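Local coordinates for protein uncharacterized conserved (Bdellovibrio bacteriovorus, PDB 7O21) that probably trims peptidoglycan as an LD-carboxypeptidase of the YkuD family and takes part in generating the curved cell shape of this predatory bacterium, at residues A[117-121]-A[122-126]; A[285-289]-A[290-294]; A[221-224]-A[225-228]. All blocks are in the same frame, centred on the assembly; numbering follows the deposited sequence.

Along the chain, interaction 1 comes first, then interaction 3, then interaction 2, and their centres lie 16 to 17 Å apart. Interaction 1 starts helix 121-126 in the L,D-transpeptidase catalytic domain; the other two are beta hairpins of the NTF2-like domain. Interactions 1 and 2 touch across the two domains: F122 CE1 packs 3.8 Å from L285 CD2, and R125 CD lies 3.6 Å from I294 CD1. Interactions 2 and 3 meet through a probable hydrogen bond, K222 N to I294 O at 3.1 Å. Through I294, which touches F122, R125 and K222, strand 290-300 meets both the catalytic-domain helix and the small hairpin.

Interaction 1: residues A[117-121]-A[122-126]; sequences NYPNL and FDKRE
N120 and D123 grip each other reciprocally at the start of helix 121-126. The side-chain oxygen N120 OD1 accepts D123 N at 3.0 Å, with the donor almost straight in line with the side-chain carbonyl at 168°. In return, the carboxylate of D123 takes the amide of N120: N120 N to D123 OD2 is 3.0 Å, met on the anti side and 26° out of the carboxylate plane. These two bonds make a capping box with N120 as N-cap. The torsion of N120 explains the first: chi1 of 70° tucks CG back over the main chain, turning OD1 onto the helix end. The amide and carboxylate planes are nearly parallel, although the side chains cross at about a right angle. The first helical turn is then closed by K124 N to N120 O at 2.9 Å.

Before the cap, P119, which follows a cis peptide bond, lays CB over the centre of the Y118 ring and also meets D123 CB at 3.6 Å. Y118 CD1 approaches D123 OD2 to 3.3 Å. The extended K124 chain passes N120 O, and its NZ donates to a water at 2.8 Å from K124 NZ.

Second-shell bonds fix the box: Y93 OH bonds to D123 OD2, and N120 ND2 to the carbonyl of I92. Y118 OH bonds to G130 N, which holds the ring beside D123. L121 and F122 meet Y283 of strand 275-287. With two hydrogen bonds on D123 OD2 and the helix start beside it, the carboxylate is probably stabilised in its charged form.

Interaction 2: residues A[285-289]-A[290-294]; sequences LKSGD and TYKII
K286 and Y291 run side by side, pointing the same way, along one side of the hairpin formed by strands 275-287 and 290-300. K286 CG packs 3.4 Å from Y291 CE2, while the lysine bends at its last torsion (chi4 -82°) and brings NZ to the phenol oxygen; that bond is less certain because the position of Y291 OH is.

The tightly packed part is the ladder and the L285-I294 pair. L285 and K292 form a hydrogen-bonded antiparallel pair, with K292 N to L285 O at 2.9 Å (169° at the hydrogen) and L285 N to K292 O at 3.0 Å. L285 CD1 also meets I294 CD1 at 3.9 Å, and both side chains pack on F122 and R125 of helix 121-126. Y291 is buried against L194 and F197 of helix 184-206.

Toward the turn the contact opens to solvent. S287 and T290 close a type II' beta turn through S287 N to T290 O and T290 N to S287 O, each 2.9 Å, the donors lying above the carbonyl planes. G288, with its positive phi of 57°, and D289 are exposed at the tip. One water donates to T290 O (2.8 Å) and to G288 O, tying the turn's carbonyls together, with K286 NZ only a weak third partner. Polarity thus divides the hairpin: apolar side chains pack at the end facing helix 121-126, whereas at the tip T290 O divides its bonding between S287 N and water, and G288 O takes the water's other hydrogen.

Interaction 3: residues A[221-224]-A[225-228]; sequences FKAP and GFNY
F221 opens the contact with its ring edge on the N227-Y228 peptide. Its CG stands opposite its own backbone N (chi1 171°), which brings CD2 to 4.0 Å from Y228 N. Its CB meets Y228 CB, and a water bridges the two backbones, donating to F221 O at 2.7 Å and accepting from Y228 N at 3.1 Å. Farther out, the F221 ring meets that of W231 and, edge-to-face, that of Y217.

K222 follows, its CA near F226 O. Its backbone joins this hairpin to strand 290-300.

A223 pairs with F226 in the hydrogen-bonded register. F226 N reaches A223 O at 2.9 Å, with the donor 43° out of the carbonyl plane, whereas the return bond, A223 N to F226 O, is weak at 3.3 Å. On their shared face, A223 CB lies 4.3 Å from F226 CB.

P224 takes the first corner of the turn, and its carbonyl oxygen P224 O lies 3.3 Å from F226 CD2. G225 takes the second corner with phi 89°, a positive angle that glycine reaches without strain. At this corner, Y109 OH of the second subunit bonds to G225 O, while W134 of that subunit packs on P224. N227 OD1 accepts from the amide of S230, capping helix 228-241. The whole is a short, weakly bonded hairpin with a two-residue loop (P224-G225) closed by a type II turn, running directly into an N-capped helix within the NTF2-like domain and meeting the second subunit at its tip.

Interaction 1: residues A[117-121]-A[122-126]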
loop_
_atom_site.group_PDB
_atom_site.type_symbol
_atom_site.label_atom_id
_atom_site.label_comp_id
_atom_site.label_asym_id
_atom_site.label_seq_id
_atom_site.Cartn_x
_atom_site.Cartn_y
_atom_site.Cartn_z
ATOM N N ASN A 117 7.988 2.953 1.694
ATOM C CA ASN A 117 6.940 2.957 0.685
ATOM C C ASN A 117 7.496 3.007 -0.732
ATOM O O ASN A 117 6.741 3.297 -1.665
ATOM C CB ASN A 117 5.950 4.104 0.930
ATOM C CG ASN A 117 6.589 5.473 0.753
ATOM O OD1 ASN A 117 7.723 5.680 1.124
ATOM N ND2 ASN A 117 5.849 6.407 0.144
ATOM N N TYR A 118 8.786 2.752 -0.925
ATOM C CA TYR A 118 9.304 2.683 -2.284
ATOM C C TYR A 118 8.642 1.526 -3.025
ATOM O O TYR A 118 8.555 0.417 -2.486
ATOM C CB TYR A 118 10.822 2.467 -2.301
ATOM C CG TYR A 118 11.345 2.278 -3.711
ATOM C CD1 TYR A 118 11.735 3.369 -4.471
ATOM C CD2 TYR A 118 11.414 1.014 -4.292
ATOM C CE1 TYR A 118 12.191 3.214 -5.774
ATOM C CE2 TYR A 118 11.871 0.852 -5.589
ATOM C CZ TYR A 118 12.260 1.955 -6.319
ATOM O OH TYR A 118 12.715 1.820 -7.614
ATOM N N PRO A 119 8.205 1.725 -4.276
ATOM C CA PRO A 119 8.266 2.967 -5.056
ATOM C C PRO A 119 7.093 3.896 -4.723
ATOM O O PRO A 119 5.957 3.429 -4.593
ATOM C CB PRO A 119 8.153 2.462 -6.500
ATOM C CG PRO A 119 7.292 1.226 -6.375
ATOM C CD PRO A 119 7.731 0.587 -5.082
ATOM N N ASN A 120 7.367 5.191 -4.558
ATOM C CA ASN A 120 6.316 6.151 -4.251
ATOM C C ASN A 120 5.653 6.628 -5.546
ATOM O O ASN A 120 5.946 6.142 -6.642
ATOM C CB ASN A 120 6.835 7.291 -3.372
ATOM C CG ASN A 120 7.789 8.224 -4.100
ATOM O OD1 ASN A 120 7.852 8.266 -5.336
ATOM N ND2 ASN A 120 8.533 8.994 -3.335
ATOM N N LEU A 121 4.754 7.601 -5.431
ATOM C CA LEU A 121 3.996 8.022 -6.604
ATOM C C LEU A 121 4.879 8.682 -7.652
ATOM O O LEU A 121 4.594 8.561 -8.851
ATOM C CB LEU A 121 2.851 8.943 -6.190
ATOM C CG LEU A 121 1.617 8.300 -5.536
ATOM C CD1 LEU A 121 0.528 9.346 -5.300
ATOM C CD2 LEU A 121 1.073 7.132 -6.365
ATOM N N PHE A 122 5.924 9.406 -7.238
ATOM C CA PHE A 122 6.879 9.928 -8.208
ATOM C C PHE A 122 7.534 8.789 -8.972
ATOM O O PHE A 122 7.685 8.850 -10.200
ATOM C CB PHE A 122 7.974 10.749 -7.514
ATOM C CG PHE A 122 7.499 12.041 -6.902
ATOM C CD1 PHE A 122 6.990 13.067 -7.682
ATOM C CD2 PHE A 122 7.613 12.246 -5.530
ATOM C CE1 PHE A 122 6.586 14.268 -7.093
ATOM C CE2 PHE A 122 7.211 13.442 -4.943
ATOM C CZ PHE A 122 6.700 14.451 -5.727
ATOM N N ASP A 123 7.975 7.753 -8.245
ATOM C CA ASP A 123 8.666 6.629 -8.870
ATOM C C ASP A 123 7.747 5.892 -9.829
ATOM O O ASP A 123 8.175 5.482 -10.910
ATOM C CB ASP A 123 9.164 5.664 -7.798
ATOM C CG ASP A 123 10.121 6.307 -6.842
ATOM O OD1 ASP A 123 10.954 7.119 -7.294
ATOM O OD2 ASP A 123 10.049 5.963 -5.632
ATOM N N LYS A 124 6.490 5.694 -9.439
ATOM C CA LYS A 124 5.535 5.021 -10.314
ATOM C C LYS A 124 5.282 5.806 -11.597
ATOM O O LYS A 124 5.096 5.206 -12.663
ATOM C CB LYS A 124 4.238 4.774 -9.554
ATOM C CG LYS A 124 4.358 3.678 -8.490
ATOM C CD LYS A 124 3.064 3.538 -7.724
ATOM C CE LYS A 124 3.167 2.451 -6.670
ATOM N NZ LYS A 124 1.952 2.453 -5.811
ATOM N N ARG A 125 5.291 7.136 -11.529
ATOM C CA ARG A 125 5.077 7.927 -12.738
ATOM C C ARG A 125 6.244 7.764 -13.706
ATOM O O ARG A 125 6.045 7.755 -14.930
ATOM C CB ARG A 125 4.876 9.395 -12.370
ATOM C CG ARG A 125 4.458 10.294 -13.524
ATOM C CD ARG A 125 4.336 11.715 -13.017
ATOM N NE ARG A 125 3.834 12.642 -14.022
ATOM C CZ ARG A 125 4.614 13.371 -14.806
ATOM N NH1 ARG A 125 5.930 13.264 -14.713
ATOM N NH2 ARG A 125 4.076 14.208 -15.689
ATOM N N GLU A 126 7.468 7.648 -13.177
ATOM C CA GLU A 126 8.647 7.389 -13.997
ATOM C C GLU A 126 8.712 5.950 -14.491
ATOM O O GLU A 126 9.351 5.691 -15.515
ATOM C CB GLU A 126 9.920 7.733 -13.218
ATOM C CG GLU A 126 11.202 7.514 -14.011
ATOM C CD GLU A 126 12.426 8.103 -13.332
ATOM O OE1 GLU A 126 12.307 8.587 -12.186
ATOM O OE2 GLU A 126 13.511 8.089 -13.952
HETATM O O HOH W 1 2.754 4.445 -4.065
#

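Interaction 2: residues A[285-289]-A[290-294]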
loop_
_atom_site.group_PDB
_atom_site.type_symbol
_atom_site.label_atom_id
_atom_site.label_comp_id
_atom_site.label_asym_id
_atom_site.label_seq_id
_atom_site.Cartn_x
_atom_site.Cartn_y
_atom_site.Cartn_z
ATOM N N LEU A 285 5.774 18.688 -9.430
ATOM C CA LEU A 285 7.034 18.698 -10.163
ATOM C C LEU A 285 7.319 20.107 -10.646
ATOM O O LEU A 285 6.396 20.875 -10.945
ATOM C CB LEU A 285 7.004 17.743 -11.376
ATOM C CG LEU A 285 6.860 16.253 -11.051
ATOM C CD1 LEU A 285 6.671 15.452 -12.341
ATOM C CD2 LEU A 285 8.055 15.737 -10.233
ATOM N N LYS A 286 8.615 20.427 -10.748
ATOM C CA LYS A 286 9.033 21.718 -11.276
ATOM C C LYS A 286 8.434 21.962 -12.654
ATOM O O LYS A 286 8.382 21.067 -13.501
ATOM C CB LYS A 286 10.557 21.750 -11.408
ATOM C CG LYS A 286 11.279 21.987 -10.103
ATOM C CD LYS A 286 12.745 22.346 -10.368
ATOM C CE LYS A 286 13.476 22.701 -9.078
ATOM N NZ LYS A 286 13.214 24.115 -8.674
ATOM N N SER A 287 8.006 23.202 -12.864
ATOM C CA SER A 287 7.489 23.694 -14.135
ATOM C C SER A 287 8.023 25.107 -14.277
ATOM O O SER A 287 7.548 26.014 -13.585
ATOM C CB SER A 287 5.962 23.722 -14.113
ATOM O OG SER A 287 5.455 24.169 -15.365
ATOM N N GLY A 288 9.012 25.290 -15.140
ATOM C CA GLY A 288 9.633 26.599 -15.270
ATOM C C GLY A 288 10.177 27.055 -13.930
ATOM O O GLY A 288 11.001 26.375 -13.308
ATOM N N ASP A 289 9.703 28.208 -13.452
ATOM C CA ASP A 289 10.130 28.755 -12.170
ATOM C C ASP A 289 9.157 28.446 -11.038
ATOM O O ASP A 289 9.271 29.026 -9.954
ATOM C CB ASP A 289 10.397 30.264 -12.275
ATOM C CG ASP A 289 9.123 31.089 -12.369
ATOM O OD1 ASP A 289 8.019 30.510 -12.456
ATOM O OD2 ASP A 289 9.230 32.334 -12.369
ATOM N N THR A 290 8.212 27.540 -11.257
ATOM C CA THR A 290 7.245 27.211 -10.218
ATOM C C THR A 290 7.018 25.703 -10.197
ATOM O O THR A 290 7.912 24.947 -10.596
ATOM C CB THR A 290 5.957 28.018 -10.434
ATOM O OG1 THR A 290 5.041 27.776 -9.360
ATOM C CG2 THR A 290 5.308 27.671 -11.764
ATOM N N TYR A 291 5.828 25.261 -9.771
ATOM C CA TYR A 291 5.524 23.844 -9.602
ATOM C C TYR A 291 4.112 23.572 -10.086
ATOM O O TYR A 291 3.240 24.436 -9.998
ATOM C CB TYR A 291 5.641 23.423 -8.117
ATOM C CG TYR A 291 7.067 23.399 -7.664
ATOM C CD1 TYR A 291 7.661 24.546 -7.157
ATOM C CD2 TYR A 291 7.839 22.252 -7.795
ATOM C CE1 TYR A 291 8.977 24.545 -6.762
ATOM C CE2 TYR A 291 9.162 22.251 -7.408
ATOM C CZ TYR A 291 9.718 23.400 -6.897
ATOM O OH TYR A 291 11.042 23.398 -6.514
ATOM N N LYS A 292 3.896 22.364 -10.598
ATOM C CA LYS A 292 2.560 21.902 -10.956
ATOM C C LYS A 292 2.257 20.576 -10.276
ATOM O O LYS A 292 3.081 19.648 -10.303
ATOM C CB LYS A 292 2.366 21.796 -12.472
ATOM C CG LYS A 292 2.498 23.153 -13.148
ATOM C CD LYS A 292 1.593 23.285 -14.352
ATOM C CE LYS A 292 1.668 24.691 -14.915
ATOM N NZ LYS A 292 0.334 25.361 -14.895
ATOM N N ILE A 293 1.063 20.497 -9.683
ATOM C CA ILE A 293 0.619 19.309 -8.965
ATOM C C ILE A 293 0.311 18.183 -9.944
ATOM O O ILE A 293 -0.451 18.361 -10.905
ATOM C CB ILE A 293 -0.603 19.659 -8.100
ATOM C CG1 ILE A 293 -0.247 20.717 -7.044
ATOM C CG2 ILE A 293 -1.175 18.422 -7.464
ATOM C CD1 ILE A 293 -1.479 21.295 -6.336
ATOM N N ILE A 294 0.929 17.022 -9.722
ATOM C CA ILE A 294 0.707 15.829 -10.530
ATOM C C ILE A 294 -0.180 14.808 -9.831
ATOM O O ILE A 294 -0.793 13.966 -10.486
ATOM C CB ILE A 294 2.036 15.187 -10.973
ATOM C CG1 ILE A 294 2.903 14.826 -9.766
ATOM C CG2 ILE A 294 2.768 16.135 -11.907
ATOM C CD1 ILE A 294 3.928 13.751 -10.094
HETATM O O HOH W 2 10.672 25.440 -10.378
#

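Interaction 3: residues A[221-224]-A[225-228]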
loop_
_atom_site.group_PDB
_atom_site.type_symbol
_atom_site.label_atom_id
_atom_site.label_comp_id
_atom_site.label_asym_id
_atom_site.label_seq_id
_atom_site.Cartn_x
_atom_site.Cartn_y
_atom_site.Cartn_z
ATOM N N PHE A 221 -2.353 15.392 -14.392
ATOM C CA PHE A 221 -2.745 15.129 -13.011
ATOM C C PHE A 221 -3.597 13.871 -12.914
ATOM O O PHE A 221 -4.429 13.587 -13.784
ATOM C CB PHE A 221 -3.567 16.321 -12.514
ATOM C CG PHE A 221 -4.227 16.103 -11.184
ATOM C CD1 PHE A 221 -3.532 16.342 -10.013
ATOM C CD2 PHE A 221 -5.546 15.666 -11.106
ATOM C CE1 PHE A 221 -4.123 16.144 -8.787
ATOM C CE2 PHE A 221 -6.152 15.467 -9.878
ATOM C CZ PHE A 221 -5.448 15.705 -8.712
ATOM N N LYS A 222 -3.408 13.135 -11.827
ATOM C CA LYS A 222 -4.272 12.015 -11.502
ATOM C C LYS A 222 -4.460 11.973 -9.994
ATOM O O LYS A 222 -3.578 12.371 -9.225
ATOM C CB LYS A 222 -3.673 10.686 -11.973
ATOM C CG LYS A 222 -3.635 10.531 -13.482
ATOM C CD LYS A 222 -2.771 9.347 -13.888
ATOM C CE LYS A 222 -2.540 9.344 -15.387
ATOM N NZ LYS A 222 -3.787 9.708 -16.109
ATOM N N ALA A 223 -5.630 11.500 -9.584
ATOM C CA ALA A 223 -5.907 11.130 -8.207
ATOM C C ALA A 223 -6.854 9.950 -8.287
ATOM O O ALA A 223 -7.396 9.676 -9.359
ATOM C CB ALA A 223 -6.560 12.292 -7.447
ATOM N N PRO A 224 -7.022 9.188 -7.203
ATOM C CA PRO A 224 -7.954 8.049 -7.280
ATOM C C PRO A 224 -9.328 8.484 -7.766
ATOM O O PRO A 224 -10.001 9.285 -7.110
ATOM C CB PRO A 224 -7.989 7.517 -5.842
ATOM C CG PRO A 224 -6.645 7.924 -5.265
ATOM C CD PRO A 224 -6.369 9.281 -5.882
ATOM N N GLY A 225 -9.738 7.985 -8.936
ATOM C CA GLY A 225 -11.029 8.326 -9.495
ATOM C C GLY A 225 -11.062 9.559 -10.372
ATOM O O GLY A 225 -12.141 9.920 -10.858
ATOM N N PHE A 226 -9.919 10.209 -10.619
ATOM C CA PHE A 226 -9.915 11.487 -11.316
ATOM C C PHE A 226 -8.768 11.586 -12.311
ATOM O O PHE A 226 -7.695 11.006 -12.126
ATOM C CB PHE A 226 -9.734 12.661 -10.344
ATOM C CG PHE A 226 -10.882 12.859 -9.394
ATOM C CD1 PHE A 226 -12.000 13.586 -9.775
ATOM C CD2 PHE A 226 -10.822 12.350 -8.110
ATOM C CE1 PHE A 226 -13.060 13.790 -8.903
ATOM C CE2 PHE A 226 -11.866 12.549 -7.226
ATOM C CZ PHE A 226 -12.992 13.275 -7.619
ATOM N N ASN A 227 -9.009 12.358 -13.359
ATOM C CA ASN A 227 -7.948 12.992 -14.121
ATOM C C ASN A 227 -8.127 14.509 -14.010
ATOM O O ASN A 227 -8.983 15.002 -13.265
ATOM C CB ASN A 227 -7.926 12.458 -15.555
ATOM C CG ASN A 227 -9.273 12.578 -16.243
ATOM O OD1 ASN A 227 -9.998 13.546 -16.044
ATOM N ND2 ASN A 227 -9.605 11.592 -17.067
ATOM N N TYR A 228 -7.287 15.258 -14.726
ATOM C CA TYR A 228 -7.399 16.711 -14.684
ATOM C C TYR A 228 -8.814 17.156 -15.021
ATOM O O TYR A 228 -9.417 17.945 -14.289
ATOM C CB TYR A 228 -6.391 17.343 -15.647
ATOM C CG TYR A 228 -6.423 18.856 -15.737
ATOM C CD1 TYR A 228 -7.348 19.508 -16.556
ATOM C CD2 TYR A 228 -5.505 19.635 -15.049
ATOM C CE1 TYR A 228 -7.369 20.893 -16.651
ATOM C CE2 TYR A 228 -5.514 21.012 -15.140
ATOM C CZ TYR A 228 -6.447 21.640 -15.946
ATOM O OH TYR A 228 -6.448 23.015 -16.027
HETATM O O HOH W 3 -4.963 14.128 -16.366
#